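Local coordinates for minor capsid protein (Cafeteriavirus-dependent mavirus, PDB 6G42) that forms the penton of the mavirus capsid, a pentameric single jelly-roll protein that probably closes the fivefold vertices of the icosahedral shell, at residues K6-N12 with L299-S305; G26-V32 with P288-P293; E128-V132 with I144-F150. All blocks are in the same frame, centred on the assembly; numbering follows the deposited sequence.

Interaction 1 (K6-N12 with L299-S305); sequences KQYIWLN and LKLLFES
The indole of Trp10, its CG anti to the carbonyl carbon (chi1 -63°), stands between Leu302 and Lys300, and Leu302 turns CG anti to its own backbone N (chi1 171°) to bring a methyl under it. The setting is the four-stranded antiparallel sheet of the single jelly-roll, where the N-terminal strand 8-15 runs along the C-terminal strand 296-305 and so brings the two ends of the chain together. Leu302 CD1 lies over the centre of the six-membered ring of Trp10, 3.7 Å from its centroid, in a CH-pi contact. Over the opposite face comes the ammonium of Lys300, its NZ 4.1 Å from the same centroid and displaced toward the rim, a cation-pi contact. That cation has a second partner, Glu216 of the second subunit, whose carboxylate also takes the amide of Asn12, while the indole NE1 donates to Tyr262 O of that subunit. Trp10 thus belongs to the joint between subunits as much as to the sheet.

Hydrogen-bonded pairs Ile9-Phe303 and Leu11-Leu301 alternate with non-hydrogen-bonded pairs through the strands; within the first, Phe303 N reaches Ile9 O at 2.8 Å. Leu11 lies alongside both Leu301 and Phe303, its CD2 at the edge of the phenyl ring, 4.0 Å from Phe303 CE2. At the chain ends Ser305 N still donates to Gln7 O, and side chains add to the pairing: Ser305 OG accepts from Gln7 N at 2.8 Å. Glu304 divides its carboxylate, OE1 bonding to the hydroxyl of Tyr262 in its own chain, while Lys6 NZ meets Glu304 OE2 at 2.7 Å on the anti side, 29° out of the carboxylate plane.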
loop_
_atom_site.group_PDB
_atom_site.type_symbol
_atom_site.label_atom_id
_atom_site.label_comp_id
_atom_site.label_asym_id
_atom_site.label_seq_id
_atom_site.Cartn_x
_atom_site.Cartn_y
_atom_site.Cartn_z
ATOM N N LYS C 6 -9.270 34.706 0.932
ATOM C CA LYS C 6 -9.153 33.674 -0.104
ATOM C C LYS C 6 -10.476 32.909 -0.198
ATOM O O LYS C 6 -11.080 32.589 0.827
ATOM C CB LYS C 6 -8.026 32.708 0.253
ATOM C CG LYS C 6 -7.631 31.735 -0.848
ATOM C CD LYS C 6 -6.560 30.772 -0.348
ATOM C CE LYS C 6 -5.490 30.472 -1.390
ATOM N NZ LYS C 6 -6.023 29.692 -2.535
ATOM N N GLN C 7 -10.904 32.599 -1.420
ATOM C CA GLN C 7 -12.249 32.067 -1.674
ATOM C C GLN C 7 -12.216 30.661 -2.278
ATOM O O GLN C 7 -11.465 30.402 -3.221
ATOM C CB GLN C 7 -13.011 33.014 -2.609
ATOM C CG GLN C 7 -14.530 32.913 -2.515
ATOM C CD GLN C 7 -15.251 33.881 -3.443
ATOM O OE1 GLN C 7 -14.714 34.291 -4.470
ATOM N NE2 GLN C 7 -16.485 34.241 -3.088
ATOM N N TYR C 8 -13.045 29.773 -1.724
ATOM C CA TYR C 8 -13.261 28.414 -2.239
ATOM C C TYR C 8 -14.704 28.301 -2.726
ATOM O O TYR C 8 -15.636 28.371 -1.924
ATOM C CB TYR C 8 -13.003 27.360 -1.149
ATOM C CG TYR C 8 -11.544 27.205 -0.777
ATOM C CD1 TYR C 8 -10.924 28.110 0.084
ATOM C CD2 TYR C 8 -10.780 26.161 -1.289
ATOM C CE1 TYR C 8 -9.587 27.981 0.418
ATOM C CE2 TYR C 8 -9.442 26.019 -0.956
ATOM C CZ TYR C 8 -8.850 26.930 -0.105
ATOM O OH TYR C 8 -7.524 26.787 0.222
ATOM N N ILE C 9 -14.877 28.139 -4.035
ATOM C CA ILE C 9 -16.197 27.962 -4.642
ATOM C C ILE C 9 -16.227 26.542 -5.204
ATOM O O ILE C 9 -15.380 26.177 -6.020
ATOM C CB ILE C 9 -16.489 29.035 -5.731
ATOM C CG1 ILE C 9 -16.440 30.444 -5.125
ATOM C CG2 ILE C 9 -17.858 28.822 -6.367
ATOM C CD1 ILE C 9 -16.438 31.565 -6.145
ATOM N N TRP C 10 -17.206 25.762 -4.749
ATOM C CA TRP C 10 -17.344 24.346 -5.089
ATOM C C TRP C 10 -18.560 24.145 -5.968
ATOM O O TRP C 10 -19.626 24.683 -5.671
ATOM C CB TRP C 10 -17.546 23.505 -3.827
ATOM C CG TRP C 10 -16.403 23.535 -2.865
ATOM C CD1 TRP C 10 -16.293 24.318 -1.753
ATOM C CD2 TRP C 10 -15.217 22.746 -2.919
ATOM N NE1 TRP C 10 -15.110 24.069 -1.112
ATOM C CE2 TRP C 10 -14.429 23.103 -1.804
ATOM C CE3 TRP C 10 -14.736 21.773 -3.807
ATOM C CZ2 TRP C 10 -13.181 22.520 -1.543
ATOM C CZ3 TRP C 10 -13.495 21.184 -3.550
ATOM C CH2 TRP C 10 -12.730 21.567 -2.425
ATOM N N LEU C 11 -18.406 23.334 -7.012
ATOM C CA LEU C 11 -19.481 23.057 -7.970
ATOM C C LEU C 11 -19.643 21.544 -8.180
ATOM O O LEU C 11 -18.743 20.878 -8.691
ATOM C CB LEU C 11 -19.198 23.778 -9.297
ATOM C CG LEU C 11 -20.124 23.565 -10.499
ATOM C CD1 LEU C 11 -21.570 23.902 -10.182
ATOM C CD2 LEU C 11 -19.639 24.414 -11.660
ATOM N N ASN C 12 -20.802 21.022 -7.775
ATOM C CA ASN C 12 -21.148 19.606 -7.928
ATOM C C ASN C 12 -21.998 19.409 -9.173
ATOM O O ASN C 12 -22.729 20.316 -9.588
ATOM C CB ASN C 12 -21.931 19.099 -6.711
ATOM C CG ASN C 12 -21.104 19.109 -5.443
ATOM O OD1 ASN C 12 -20.504 18.098 -5.069
ATOM N ND2 ASN C 12 -21.047 20.259 -4.784
ATOM N N LEU C 299 -19.115 14.336 -10.182
ATOM C CA LEU C 299 -18.134 15.326 -10.610
ATOM C C LEU C 299 -18.099 16.492 -9.631
ATOM O O LEU C 299 -19.140 17.024 -9.260
ATOM C CB LEU C 299 -18.521 15.811 -12.009
ATOM C CG LEU C 299 -17.570 16.706 -12.801
ATOM C CD1 LEU C 299 -17.644 16.351 -14.279
ATOM C CD2 LEU C 299 -17.898 18.180 -12.603
ATOM N N LYS C 300 -16.905 16.880 -9.207
ATOM C CA LYS C 300 -16.740 17.969 -8.246
ATOM C C LYS C 300 -15.598 18.875 -8.700
ATOM O O LYS C 300 -14.476 18.412 -8.904
ATOM C CB LYS C 300 -16.474 17.411 -6.847
ATOM C CG LYS C 300 -16.714 18.404 -5.714
ATOM C CD LYS C 300 -16.876 17.697 -4.369
ATOM C CE LYS C 300 -17.580 18.554 -3.324
ATOM N NZ LYS C 300 -16.636 19.093 -2.313
ATOM N N LEU C 301 -15.911 20.158 -8.874
ATOM C CA LEU C 301 -14.953 21.157 -9.329
ATOM C C LEU C 301 -14.661 22.144 -8.205
ATOM O O LEU C 301 -15.499 22.369 -7.330
ATOM C CB LEU C 301 -15.518 21.909 -10.533
ATOM C CG LEU C 301 -15.980 21.083 -11.732
ATOM C CD1 LEU C 301 -16.678 21.982 -12.730
ATOM C CD2 LEU C 301 -14.817 20.372 -12.406
ATOM N N LEU C 302 -13.467 22.727 -8.235
ATOM C CA LEU C 302 -13.089 23.772 -7.286
ATOM C C LEU C 302 -12.575 24.997 -8.029
ATOM O O LEU C 302 -11.612 24.901 -8.795
ATOM C CB LEU C 302 -12.012 23.269 -6.323
ATOM C CG LEU C 302 -11.367 24.315 -5.402
ATOM C CD1 LEU C 302 -12.409 24.975 -4.505
ATOM C CD2 LEU C 302 -10.256 23.693 -4.573
ATOM N N PHE C 303 -13.226 26.135 -7.798
ATOM C CA PHE C 303 -12.711 27.429 -8.229
ATOM C C PHE C 303 -12.053 28.075 -7.012
ATOM O O PHE C 303 -12.732 28.447 -6.049
ATOM C CB PHE C 303 -13.828 28.288 -8.819
ATOM C CG PHE C 303 -14.451 27.692 -10.057
ATOM C CD1 PHE C 303 -13.877 27.895 -11.309
ATOM C CD2 PHE C 303 -15.600 26.906 -9.968
ATOM C CE1 PHE C 303 -14.442 27.336 -12.448
ATOM C CE2 PHE C 303 -16.169 26.343 -11.102
ATOM C CZ PHE C 303 -15.590 26.558 -12.344
ATOM N N GLU C 304 -10.726 28.155 -7.056
ATOM C CA GLU C 304 -9.899 28.651 -5.954
ATOM C C GLU C 304 -9.306 30.015 -6.332
ATOM O O GLU C 304 -8.567 30.128 -7.321
ATOM C CB GLU C 304 -8.786 27.637 -5.665
ATOM C CG GLU C 304 -7.910 27.954 -4.462
ATOM C CD GLU C 304 -6.756 26.974 -4.296
ATOM O OE1 GLU C 304 -6.975 25.750 -4.446
ATOM O OE2 GLU C 304 -5.620 27.427 -4.016
ATOM N N SER C 305 -9.633 31.046 -5.552
ATOM C CA SER C 305 -9.197 32.412 -5.865
ATOM C C SER C 305 -7.740 32.619 -5.487
ATOM O O SER C 305 -7.210 31.913 -4.627
ATOM C CB SER C 305 -10.082 33.461 -5.173
ATOM O OG SER C 305 -9.836 33.531 -3.782
#

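Interaction 2 (G26-V32 with P288-P293); sequences GSYKRPV and PLTLLP
Two backbone hydrogen bonds join Arg30 and Val32 to the segment 288-293, pairing two irregular loops for the length of a single bridge. Leu291 N donates to Arg30 O at 3.1 Å, and Val32 N donates to Leu289 O at 2.8 Å; Pro31 and Thr290 sit between these bonds. Proline has no amide hydrogen to give, yet its CA-H still turns to the other segment, with Pro31 CA 3.5 Å from Leu289 O.

Water extends the link where the backbones part. One molecule accepts from Arg30 N and donates to Leu291 O, 3.1 Å away, spanning the gap beside the type I beta turn that runs from Gly26 to Lys29. At the start of that turn Gly26 comes close to the other loop, its CA 3.5 Å from Leu291 O.

Apolar contact is centred on one methyl of Val32. With CG1 anti to the backbone N (chi1 170°), CG2 is directed at both leucines, 3.8 Å from Leu289 CG and 3.8 Å from Leu291 CD2, and the Val32 and Leu291 side chains meet nearly at right angles. Farther out, Thr290 CG2 rests against the backbone of Lys29, 3.7 Å from Lys29 O.

The surroundings join this loop pair to the jelly-roll domain. Phe277 of strand 272-281 underlies Val32 and Leu289, Ile297 of strand 296-305 packs on Val32 and Leu291, and Arg30 NE reaches back to Leu21 O in helix 19-22.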
loop_
_atom_site.group_PDB
_atom_site.type_symbol
_atom_site.label_atom_id
_atom_site.label_comp_id
_atom_site.label_asym_id
_atom_site.label_seq_id
_atom_site.Cartn_x
_atom_site.Cartn_y
_atom_site.Cartn_z
ATOM N N GLY C 26 -26.144 0.438 -24.077
ATOM C CA GLY C 26 -25.520 1.650 -24.598
ATOM C C GLY C 26 -25.367 1.675 -26.110
ATOM O O GLY C 26 -24.393 2.225 -26.617
ATOM N N SER C 27 -26.332 1.085 -26.821
ATOM C CA SER C 27 -26.353 1.029 -28.298
ATOM C C SER C 27 -26.192 2.387 -28.979
ATOM O O SER C 27 -25.509 2.501 -29.998
ATOM C CB SER C 27 -27.677 0.436 -28.782
ATOM O OG SER C 27 -27.794 -0.925 -28.436
ATOM N N TYR C 28 -26.841 3.402 -28.417
ATOM C CA TYR C 28 -26.881 4.735 -29.020
ATOM C C TYR C 28 -25.549 5.460 -28.921
ATOM O O TYR C 28 -25.275 6.353 -29.725
ATOM C CB TYR C 28 -28.005 5.588 -28.408
ATOM C CG TYR C 28 -29.408 4.975 -28.475
ATOM C CD1 TYR C 28 -29.706 3.883 -29.320
ATOM C CD2 TYR C 28 -30.454 5.513 -27.716
ATOM C CE1 TYR C 28 -30.980 3.342 -29.376
ATOM C CE2 TYR C 28 -31.740 4.974 -27.779
ATOM C CZ TYR C 28 -31.995 3.890 -28.611
ATOM O OH TYR C 28 -33.254 3.342 -28.687
ATOM N N LYS C 29 -24.733 5.065 -27.943
ATOM C CA LYS C 29 -23.403 5.633 -27.716
ATOM C C LYS C 29 -23.460 7.142 -27.487
ATOM O O LYS C 29 -22.714 7.901 -28.110
ATOM C CB LYS C 29 -22.448 5.267 -28.860
ATOM C CG LYS C 29 -22.390 3.771 -29.135
ATOM C CD LYS C 29 -20.997 3.295 -29.503
ATOM C CE LYS C 29 -20.957 1.785 -29.720
ATOM N NZ LYS C 29 -20.641 1.031 -28.471
ATOM N N ARG C 30 -24.358 7.556 -26.591
ATOM C CA ARG C 30 -24.502 8.961 -26.223
ATOM C C ARG C 30 -23.287 9.384 -25.399
ATOM O O ARG C 30 -23.000 8.760 -24.378
ATOM C CB ARG C 30 -25.780 9.201 -25.414
ATOM C CG ARG C 30 -26.038 10.682 -25.110
ATOM C CD ARG C 30 -27.384 10.934 -24.449
ATOM N NE ARG C 30 -28.493 10.379 -25.233
ATOM C CZ ARG C 30 -29.025 10.921 -26.331
ATOM N NH1 ARG C 30 -28.574 12.075 -26.825
ATOM N NH2 ARG C 30 -30.029 10.295 -26.945
ATOM N N PRO C 31 -22.563 10.433 -25.841
ATOM C CA PRO C 31 -21.407 10.877 -25.067
ATOM C C PRO C 31 -21.758 11.358 -23.656
ATOM O O PRO C 31 -22.832 11.928 -23.442
ATOM C CB PRO C 31 -20.852 12.041 -25.899
ATOM C CG PRO C 31 -21.308 11.772 -27.279
ATOM C CD PRO C 31 -22.662 11.157 -27.124
ATOM N N VAL C 32 -20.856 11.101 -22.712
ATOM C CA VAL C 32 -20.979 11.624 -21.356
ATOM C C VAL C 32 -20.713 13.122 -21.428
ATOM O O VAL C 32 -19.587 13.542 -21.698
ATOM C CB VAL C 32 -19.983 10.955 -20.385
ATOM C CG1 VAL C 32 -19.952 11.678 -19.049
ATOM C CG2 VAL C 32 -20.346 9.495 -20.174
ATOM N N PRO C 288 -15.157 9.361 -27.517
ATOM C CA PRO C 288 -15.841 9.784 -26.291
ATOM C C PRO C 288 -16.204 8.630 -25.355
ATOM O O PRO C 288 -16.402 7.493 -25.803
ATOM C CB PRO C 288 -17.114 10.470 -26.814
ATOM C CG PRO C 288 -17.345 9.899 -28.176
ATOM C CD PRO C 288 -16.122 9.134 -28.609
ATOM N N LEU C 289 -16.269 8.943 -24.060
ATOM C CA LEU C 289 -16.828 8.040 -23.060
ATOM C C LEU C 289 -18.354 8.017 -23.224
ATOM O O LEU C 289 -18.992 9.075 -23.237
ATOM C CB LEU C 289 -16.455 8.497 -21.645
ATOM C CG LEU C 289 -16.990 7.657 -20.472
ATOM C CD1 LEU C 289 -16.402 6.254 -20.496
ATOM C CD2 LEU C 289 -16.698 8.349 -19.148
ATOM N N THR C 290 -18.932 6.820 -23.329
ATOM C CA THR C 290 -20.368 6.684 -23.620
ATOM C C THR C 290 -21.151 6.116 -22.440
ATOM O O THR C 290 -20.603 5.403 -21.610
ATOM C CB THR C 290 -20.620 5.836 -24.889
ATOM O OG1 THR C 290 -20.146 4.504 -24.688
ATOM C CG2 THR C 290 -19.913 6.446 -26.101
ATOM N N LEU C 291 -22.438 6.451 -22.386
ATOM C CA LEU C 291 -23.343 6.010 -21.316
ATOM C C LEU C 291 -23.879 4.586 -21.533
ATOM O O LEU C 291 -24.094 4.148 -22.671
ATOM C CB LEU C 291 -24.539 6.966 -21.198
ATOM C CG LEU C 291 -24.247 8.406 -20.778
ATOM C CD1 LEU C 291 -25.440 9.312 -21.040
ATOM C CD2 LEU C 291 -23.860 8.463 -19.315
ATOM N N LEU C 292 -24.068 3.879 -20.419
ATOM C CA LEU C 292 -24.934 2.705 -20.348
ATOM C C LEU C 292 -26.264 3.161 -19.737
ATOM O O LEU C 292 -26.355 4.276 -19.220
ATOM C CB LEU C 292 -24.300 1.613 -19.482
ATOM C CG LEU C 292 -22.909 1.132 -19.898
ATOM C CD1 LEU C 292 -22.349 0.158 -18.876
ATOM C CD2 LEU C 292 -22.951 0.494 -21.278
ATOM N N PRO C 293 -27.304 2.309 -19.789
ATOM C CA PRO C 293 -28.535 2.637 -19.059
ATOM C C PRO C 293 -28.350 2.797 -17.537
ATOM O O PRO C 293 -29.071 3.582 -16.911
ATOM C CB PRO C 293 -29.451 1.449 -19.372
ATOM C CG PRO C 293 -28.974 0.949 -20.682
ATOM C CD PRO C 293 -27.486 1.135 -20.661
HETATM O O HOH W 1 -25.411 5.395 -25.221
#

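Interaction 3 (E128-V132 with I144-F150); sequences EDIPV and ITTTENF
Asp129 against Thr147 and Asn149, Pro131 against Phe150 and Val132 against Thr145 bury most of the surface here, leading into a beta-hairpin whose second strand is followed by a helix at the open end. Val132 forms an antiparallel hydrogen-bonded pair with Thr145, opening the hairpin of strands 132-136 and 141-145: Val132 N donates to Thr145 O at 3.0 Å and Thr145 N to Val132 O at 2.9 Å.

Pro131 fits between this pair and the helix. Its ring crosses the Phe150 side chain at about a right angle, placing Pro131 CD 3.7 Å from Phe150 CE2 with CB over one face of the phenyl ring, and Pro131 CB also touches Thr146 CG2. Ile156 of strand 154-158 packs against both Pro131 and Phe150.

Asp129 faces the start of helix 148-153, where Thr147 is the N-cap and its OG1 weakly accepts from Phe150 N. The same hydroxyl makes a weak bond to Asp129 OD1 at 3.2 Å. With CG beside the backbone N (chi1 -61°), the carboxylate spans Thr147 and Asn149, and the nearby helix start would probably favour its negative charge. Its second oxygen, Asp129 OD2, lies 2.8 Å from Asn149 ND2 in a weak, bent bond, the carboxylate and amide planes 84° apart.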
loop_
_atom_site.group_PDB
_atom_site.type_symbol
_atom_site.label_atom_id
_atom_site.label_comp_id
_atom_site.label_asym_id
_atom_site.label_seq_id
_atom_site.Cartn_x
_atom_site.Cartn_y
_atom_site.Cartn_z
ATOM N N GLU C 128 -3.469 -34.597 -32.205
ATOM C CA GLU C 128 -3.202 -34.750 -30.763
ATOM C C GLU C 128 -2.080 -33.852 -30.215
ATOM O O GLU C 128 -2.058 -33.552 -29.019
ATOM C CB GLU C 128 -2.876 -36.210 -30.437
ATOM C CG GLU C 128 -4.067 -37.146 -30.558
ATOM C CD GLU C 128 -3.727 -38.600 -30.274
ATOM O OE1 GLU C 128 -2.537 -38.930 -30.092
ATOM O OE2 GLU C 128 -4.662 -39.423 -30.233
ATOM N N ASP C 129 -1.155 -33.445 -31.085
ATOM C CA ASP C 129 0.013 -32.640 -30.695
ATOM C C ASP C 129 -0.096 -31.148 -31.048
ATOM O O ASP C 129 0.881 -30.408 -30.905
ATOM C CB ASP C 129 1.279 -33.237 -31.328
ATOM C CG ASP C 129 1.554 -34.666 -30.869
ATOM O OD1 ASP C 129 0.870 -35.158 -29.943
ATOM O OD2 ASP C 129 2.466 -35.300 -31.438
ATOM N N ILE C 130 -1.276 -30.707 -31.490
ATOM C CA ILE C 130 -1.516 -29.291 -31.800
ATOM C C ILE C 130 -1.509 -28.496 -30.483
ATOM O O ILE C 130 -2.239 -28.849 -29.555
ATOM C CB ILE C 130 -2.847 -29.078 -32.576
ATOM C CG1 ILE C 130 -2.762 -29.769 -33.950
ATOM C CG2 ILE C 130 -3.161 -27.587 -32.729
ATOM C CD1 ILE C 130 -3.991 -29.643 -34.833
ATOM N N PRO C 131 -0.673 -27.435 -30.394
ATOM C CA PRO C 131 -0.599 -26.645 -29.157
ATOM C C PRO C 131 -1.812 -25.726 -28.938
ATOM O O PRO C 131 -2.405 -25.242 -29.907
ATOM C CB PRO C 131 0.688 -25.828 -29.338
ATOM C CG PRO C 131 0.870 -25.716 -30.806
ATOM C CD PRO C 131 0.292 -26.964 -31.405
ATOM N N VAL C 132 -2.159 -25.505 -27.669
ATOM C CA VAL C 132 -3.295 -24.649 -27.283
ATOM C C VAL C 132 -2.811 -23.379 -26.567
ATOM O O VAL C 132 -2.298 -23.446 -25.445
ATOM C CB VAL C 132 -4.296 -25.394 -26.366
ATOM C CG1 VAL C 132 -5.488 -24.504 -26.016
ATOM C CG2 VAL C 132 -4.778 -26.676 -27.029
ATOM N N ILE C 144 0.420 -21.628 -22.571
ATOM C CA ILE C 144 0.588 -22.501 -23.734
ATOM C C ILE C 144 0.617 -23.935 -23.221
ATOM O O ILE C 144 1.454 -24.278 -22.381
ATOM C CB ILE C 144 1.880 -22.179 -24.519
ATOM C CG1 ILE C 144 1.771 -20.797 -25.174
ATOM C CG2 ILE C 144 2.148 -23.218 -25.603
ATOM C CD1 ILE C 144 3.105 -20.158 -25.498
ATOM N N THR C 145 -0.305 -24.754 -23.727
ATOM C CA THR C 145 -0.388 -26.179 -23.387
ATOM C C THR C 145 0.143 -27.016 -24.550
ATOM O O THR C 145 -0.181 -26.749 -25.711
ATOM C CB THR C 145 -1.830 -26.587 -23.043
ATOM O OG1 THR C 145 -2.292 -25.787 -21.950
ATOM C CG2 THR C 145 -1.916 -28.066 -22.649
ATOM N N THR C 146 0.941 -28.032 -24.216
ATOM C CA THR C 146 1.687 -28.828 -25.200
ATOM C C THR C 146 1.908 -30.266 -24.729
ATOM O O THR C 146 1.943 -30.536 -23.527
ATOM C CB THR C 146 3.072 -28.205 -25.495
ATOM O OG1 THR C 146 3.648 -27.700 -24.284
ATOM C CG2 THR C 146 2.962 -27.071 -26.500
ATOM N N THR C 147 2.055 -31.178 -25.692
ATOM C CA THR C 147 2.464 -32.566 -25.426
ATOM C C THR C 147 3.984 -32.686 -25.509
ATOM O O THR C 147 4.656 -31.820 -26.083
ATOM C CB THR C 147 1.849 -33.564 -26.425
ATOM O OG1 THR C 147 2.279 -33.248 -27.757
ATOM C CG2 THR C 147 0.321 -33.537 -26.357
ATOM N N GLU C 148 4.510 -33.767 -24.939
ATOM C CA GLU C 148 5.961 -34.014 -24.907
ATOM C C GLU C 148 6.548 -34.269 -26.300
ATOM O O GLU C 148 7.671 -33.847 -26.590
ATOM C CB GLU C 148 6.293 -35.181 -23.967
ATOM C CG GLU C 148 7.785 -35.508 -23.878
ATOM C CD GLU C 148 8.196 -36.213 -22.591
ATOM O OE1 GLU C 148 7.334 -36.798 -21.898
ATOM O OE2 GLU C 148 9.401 -36.187 -22.274
ATOM N N ASN C 149 5.787 -34.957 -27.148
ATOM C CA ASN C 149 6.197 -35.247 -28.526
ATOM C C ASN C 149 6.340 -33.977 -29.388
ATOM O O ASN C 149 7.228 -33.908 -30.246
ATOM C CB ASN C 149 5.207 -36.234 -29.164
ATOM C CG ASN C 149 5.654 -36.730 -30.531
ATOM O OD1 ASN C 149 6.849 -36.849 -30.806
ATOM N ND2 ASN C 149 4.689 -37.033 -31.393
ATOM N N PHE C 150 5.470 -32.989 -29.158
ATOM C CA PHE C 150 5.551 -31.689 -29.841
ATOM C C PHE C 150 6.824 -30.930 -29.465
ATOM O O PHE C 150 7.500 -30.383 -30.337
ATOM C CB PHE C 150 4.321 -30.819 -29.532
ATOM C CG PHE C 150 4.340 -29.473 -30.222
ATOM C CD1 PHE C 150 4.950 -28.373 -29.625
ATOM C CD2 PHE C 150 3.759 -29.306 -31.472
ATOM C CE1 PHE C 150 4.982 -27.139 -30.262
ATOM C CE2 PHE C 150 3.784 -28.072 -32.111
ATOM C CZ PHE C 150 4.397 -26.987 -31.506
#

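In the fold
From the N terminus, the first strand already belongs to interaction 1, whose partner is the last strand, so this contact closes a loop around nearly the whole chain. Interaction 2 begins in the loop before strand 33-37 and closes with the loop before strand 296-305, nested inside interaction 1; the two centres lie 28 Å apart in the jelly-roll part of the chain. Interaction 3 is nested deeper still and is local, joining the loop before strand 132-136 to the end of strand 141-145 and the start of helix 148-153. None of the loops cross. The centre of interaction 3 is 61 Å from that of interaction 1, on the opposite side of the chain's centre, in an insertion between the strands of the jelly-roll.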